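Local coordinates for protein 2-C-methyl-D-erythritol 4-phosphate cytidylyltransferase (Thermus thermophilus HB8, PDB 2PX7) that probably catalyses the transfer of a cytidylyl group from CTP to 2-C-methyl-D-erythritol 4-phosphate, a step of isoprenoid biosynthesis that releases diphosphate, at residues M24-G34 and F62-P74. Numbering follows the deposited sequence.
Sequences MEVSVLIPAAG and FRDAAEVLVALPP
A chi1 of 176° swings Val-28 CG1 away from the backbone N and over one face of the Phe-62 ring, a CH-pi contact 4.1 Å from the centroid; CG2 meets Ala-65 CB at a tight 3.5 Å. Glu-67, likewise anti at chi1 (177°) and extended beyond CG, carries its carboxylate alongside Ser-27, whose OG donates to the anti lone pair of OE1 at 2.7 Å. The same OE1 accepts from Ser-105 N, so two donors grip it. Without the carboxylate, as with an alanine here, the Ser-27 hydroxyl and Ser-105 N would probably lose their shared acceptor. Leu-29 and Leu-69 lie side by side on the Ser-27 face, CD2 to CD1 3.6 Å, while the Ile-30 side chain runs across that of Val-68 on the other, CG1 to CG1 4.1 Å. Between the faces runs a parallel ladder: Val-28 N and Ile-30 N give to Glu-67 O and Leu-69 O, and Leu-69 N and Ala-71 N return to Val-28 O and Ile-30 O. Ala-32 N also donates to Ile-30 O, from the face of the carbonyl plane opposite Ala-71 N, closing an inverse gamma turn at Pro-31. Helix 54-61 links strands 27-31 and 67-72, giving the beta-alpha-beta crossover of the Rossmann-like nucleotidyltransferase fold.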
loop_
_atom_site.group_PDB
_atom_site.type_symbol
_atom_site.label_atom_id
_atom_site.label_comp_id
_atom_site.label_asym_id
_atom_site.label_seq_id
_atom_site.Cartn_x
_atom_site.Cartn_y
_atom_site.Cartn_z
ATOM N N MET A 24 -31.608 5.698 -4.600
ATOM C CA MET A 24 -31.212 5.634 -3.149
ATOM C C MET A 24 -29.868 6.318 -2.831
ATOM O O MET A 24 -29.651 6.747 -1.694
ATOM C CB MET A 24 -31.194 4.192 -2.634
ATOM C CG MET A 24 -31.233 4.096 -1.107
ATOM S SD MET A 24 -30.092 2.888 -0.383
ATOM C CE MET A 24 -28.511 3.727 -0.580
ATOM N N GLU A 25 -28.960 6.377 -3.809
ATOM C CA GLU A 25 -27.836 7.327 -3.768
ATOM C C GLU A 25 -27.961 8.412 -4.856
ATOM O O GLU A 25 -28.897 9.208 -4.769
ATOM C CB GLU A 25 -26.476 6.620 -3.773
ATOM C CG GLU A 25 -26.024 6.106 -2.408
ATOM C CD GLU A 25 -24.621 5.518 -2.437
ATOM O OE1 GLU A 25 -24.228 4.911 -3.455
ATOM O OE2 GLU A 25 -23.904 5.641 -1.438
ATOM N N VAL A 26 -27.027 8.466 -5.834
ATOM C CA VAL A 26 -26.907 9.566 -6.901
ATOM C C VAL A 26 -25.992 9.298 -8.200
ATOM O O VAL A 26 -26.197 8.292 -8.848
ATOM C CB VAL A 26 -26.819 11.025 -6.301
ATOM C CG1 VAL A 26 -28.204 11.628 -6.160
ATOM C CG2 VAL A 26 -26.146 11.067 -4.947
ATOM N N SER A 27 -25.032 10.141 -8.609
ATOM C CA SER A 27 -24.346 9.923 -9.952
ATOM C C SER A 27 -22.868 9.350 -10.071
ATOM O O SER A 27 -21.899 10.035 -9.778
ATOM C CB SER A 27 -24.481 11.200 -10.783
ATOM O OG SER A 27 -24.521 10.952 -12.173
ATOM N N VAL A 28 -22.698 8.116 -10.552
ATOM C CA VAL A 28 -21.391 7.428 -10.495
ATOM C C VAL A 28 -20.686 7.342 -11.860
ATOM O O VAL A 28 -21.256 6.825 -12.826
ATOM C CB VAL A 28 -21.524 5.987 -9.882
ATOM C CG1 VAL A 28 -20.211 5.263 -9.921
ATOM C CG2 VAL A 28 -22.068 6.033 -8.446
ATOM N N LEU A 29 -19.448 7.840 -11.938
ATOM C CA LEU A 29 -18.689 7.807 -13.200
ATOM C C LEU A 29 -17.545 6.826 -13.110
ATOM O O LEU A 29 -16.708 6.941 -12.218
ATOM C CB LEU A 29 -18.165 9.203 -13.592
ATOM C CG LEU A 29 -19.102 10.398 -13.355
ATOM C CD1 LEU A 29 -18.443 11.711 -13.823
ATOM C CD2 LEU A 29 -20.431 10.177 -14.076
ATOM N N ILE A 30 -17.523 5.868 -14.037
ATOM C CA ILE A 30 -16.496 4.833 -14.113
ATOM C C ILE A 30 -15.656 4.958 -15.407
ATOM O O ILE A 30 -15.989 4.340 -16.428
ATOM C CB ILE A 30 -17.125 3.390 -14.010
ATOM C CG1 ILE A 30 -18.117 3.252 -12.828
ATOM C CG2 ILE A 30 -16.054 2.282 -14.077
ATOM C CD1 ILE A 30 -17.559 3.493 -11.370
ATOM N N PRO A 31 -14.552 5.739 -15.366
ATOM C CA PRO A 31 -13.699 5.902 -16.560
ATOM C C PRO A 31 -12.819 4.689 -16.834
ATOM O O PRO A 31 -11.617 4.766 -16.653
ATOM C CB PRO A 31 -12.828 7.119 -16.203
ATOM C CG PRO A 31 -12.706 7.047 -14.663
ATOM C CD PRO A 31 -14.043 6.507 -14.202
ATOM N N ALA A 32 -13.412 3.586 -17.276
ATOM C CA ALA A 32 -12.688 2.325 -17.499
ATOM C C ALA A 32 -12.244 2.096 -18.956
ATOM O O ALA A 32 -12.575 1.067 -19.562
ATOM C CB ALA A 32 -13.548 1.155 -17.036
ATOM N N ALA A 33 -11.489 3.020 -19.532
ATOM C CA ALA A 33 -11.117 2.830 -20.938
ATOM C C ALA A 33 -9.671 2.327 -21.196
ATOM O O ALA A 33 -9.218 2.239 -22.356
ATOM C CB ALA A 33 -11.477 4.056 -21.767
ATOM N N GLY A 34 -8.971 1.949 -20.124
ATOM C CA GLY A 34 -7.625 1.377 -20.236
ATOM C C GLY A 34 -7.638 0.052 -20.965
ATOM O O GLY A 34 -8.566 -0.731 -20.797
ATOM N N PHE A 62 -21.561 -0.088 -6.335
ATOM C CA PHE A 62 -22.384 1.101 -6.508
ATOM C C PHE A 62 -23.840 0.782 -6.910
ATOM O O PHE A 62 -24.497 1.581 -7.577
ATOM C CB PHE A 62 -21.717 2.046 -7.531
ATOM C CG PHE A 62 -20.389 2.594 -7.076
ATOM C CD1 PHE A 62 -20.327 3.641 -6.170
ATOM C CD2 PHE A 62 -19.201 2.052 -7.545
ATOM C CE1 PHE A 62 -19.095 4.150 -5.751
ATOM C CE2 PHE A 62 -17.977 2.554 -7.126
ATOM C CZ PHE A 62 -17.925 3.605 -6.225
ATOM N N ARG A 63 -24.361 -0.368 -6.482
ATOM C CA ARG A 63 -25.668 -0.811 -6.983
ATOM C C ARG A 63 -26.847 0.010 -6.446
ATOM O O ARG A 63 -27.918 0.030 -7.034
ATOM C CB ARG A 63 -25.860 -2.328 -6.799
ATOM C CG ARG A 63 -26.313 -2.804 -5.429
ATOM C CD ARG A 63 -26.547 -4.329 -5.484
ATOM N NE ARG A 63 -25.595 -5.074 -4.654
ATOM C CZ ARG A 63 -25.008 -6.224 -4.993
ATOM N NH1 ARG A 63 -25.230 -6.785 -6.184
ATOM N NH2 ARG A 63 -24.166 -6.804 -4.137
ATOM N N ASP A 64 -26.614 0.722 -5.353
ATOM C CA ASP A 64 -27.594 1.631 -4.779
ATOM C C ASP A 64 -27.612 3.035 -5.402
ATOM O O ASP A 64 -28.461 3.856 -5.038
ATOM C CB ASP A 64 -27.356 1.741 -3.269
ATOM C CG ASP A 64 -27.737 0.473 -2.529
ATOM O OD1 ASP A 64 -28.751 -0.154 -2.919
ATOM O OD2 ASP A 64 -27.027 0.107 -1.563
ATOM N N ALA A 65 -26.680 3.308 -6.322
ATOM C CA ALA A 65 -26.588 4.621 -6.981
ATOM C C ALA A 65 -27.700 4.826 -7.994
ATOM O O ALA A 65 -28.063 3.897 -8.716
ATOM C CB ALA A 65 -25.226 4.799 -7.650
ATOM N N ALA A 66 -28.213 6.052 -8.067
ATOM C CA ALA A 66 -29.305 6.372 -8.987
ATOM C C ALA A 66 -28.894 6.246 -10.468
ATOM O O ALA A 66 -29.712 5.896 -11.312
ATOM C CB ALA A 66 -29.889 7.760 -8.681
ATOM N N GLU A 67 -27.617 6.503 -10.765
ATOM C CA GLU A 67 -27.099 6.493 -12.143
ATOM C C GLU A 67 -25.621 6.070 -12.162
ATOM O O GLU A 67 -24.791 6.646 -11.446
ATOM C CB GLU A 67 -27.270 7.890 -12.755
ATOM C CG GLU A 67 -26.716 8.068 -14.165
ATOM C CD GLU A 67 -26.893 9.495 -14.684
ATOM O OE1 GLU A 67 -26.262 10.432 -14.141
ATOM O OE2 GLU A 67 -27.658 9.673 -15.659
ATOM N N VAL A 68 -25.310 5.040 -12.944
ATOM C CA VAL A 68 -23.934 4.605 -13.166
ATOM C C VAL A 68 -23.601 4.787 -14.656
ATOM O O VAL A 68 -24.319 4.291 -15.538
ATOM C CB VAL A 68 -23.683 3.140 -12.727
ATOM C CG1 VAL A 68 -22.201 2.767 -12.877
ATOM C CG2 VAL A 68 -24.164 2.889 -11.276
ATOM N N LEU A 69 -22.521 5.519 -14.920
ATOM C CA LEU A 69 -22.061 5.787 -16.285
ATOM C C LEU A 69 -20.660 5.235 -16.436
ATOM O O LEU A 69 -19.777 5.523 -15.620
ATOM C CB LEU A 69 -22.078 7.292 -16.556
ATOM C CG LEU A 69 -23.438 7.998 -16.479
ATOM C CD1 LEU A 69 -23.267 9.480 -16.253
ATOM C CD2 LEU A 69 -24.257 7.769 -17.760
ATOM N N VAL A 70 -20.466 4.428 -17.471
ATOM C CA VAL A 70 -19.226 3.688 -17.679
ATOM C C VAL A 70 -18.624 4.027 -19.038
ATOM O O VAL A 70 -19.334 4.051 -20.052
ATOM C CB VAL A 70 -19.461 2.154 -17.602
ATOM C CG1 VAL A 70 -18.143 1.374 -17.820
ATOM C CG2 VAL A 70 -20.105 1.769 -16.267
ATOM N N ALA A 71 -17.317 4.273 -19.048
ATOM C CA ALA A 71 -16.571 4.503 -20.273
ATOM C C ALA A 71 -15.801 3.250 -20.635
ATOM O O ALA A 71 -15.115 2.674 -19.781
ATOM C CB ALA A 71 -15.620 5.668 -20.106
ATOM N N LEU A 72 -15.912 2.815 -21.892
ATOM C CA LEU A 72 -15.160 1.657 -22.349
ATOM C C LEU A 72 -14.312 1.998 -23.575
ATOM O O LEU A 72 -14.647 2.922 -24.317
ATOM C CB LEU A 72 -16.105 0.482 -22.655
ATOM C CG LEU A 72 -16.812 -0.182 -21.472
ATOM C CD1 LEU A 72 -17.761 -1.258 -21.973
ATOM C CD2 LEU A 72 -15.804 -0.761 -20.461
ATOM N N PRO A 73 -13.219 1.248 -23.806
ATOM C CA PRO A 73 -12.416 1.616 -24.967
ATOM C C PRO A 73 -13.253 1.461 -26.253
ATOM O O PRO A 73 -14.095 0.565 -26.318
ATOM C CB PRO A 73 -11.254 0.614 -24.940
ATOM C CG PRO A 73 -11.268 0.012 -23.551
ATOM C CD PRO A 73 -12.695 0.058 -23.109
ATOM N N PRO A 74 -13.065 2.358 -27.249
ATOM C CA PRO A 74 -13.827 2.235 -28.496
ATOM C C PRO A 74 -13.664 0.837 -29.108
ATOM O O PRO A 74 -12.561 0.290 -29.111
ATOM C CB PRO A 74 -13.186 3.296 -29.395
ATOM C CG PRO A 74 -12.632 4.327 -28.438
ATOM C CD PRO A 74 -12.135 3.508 -27.279
#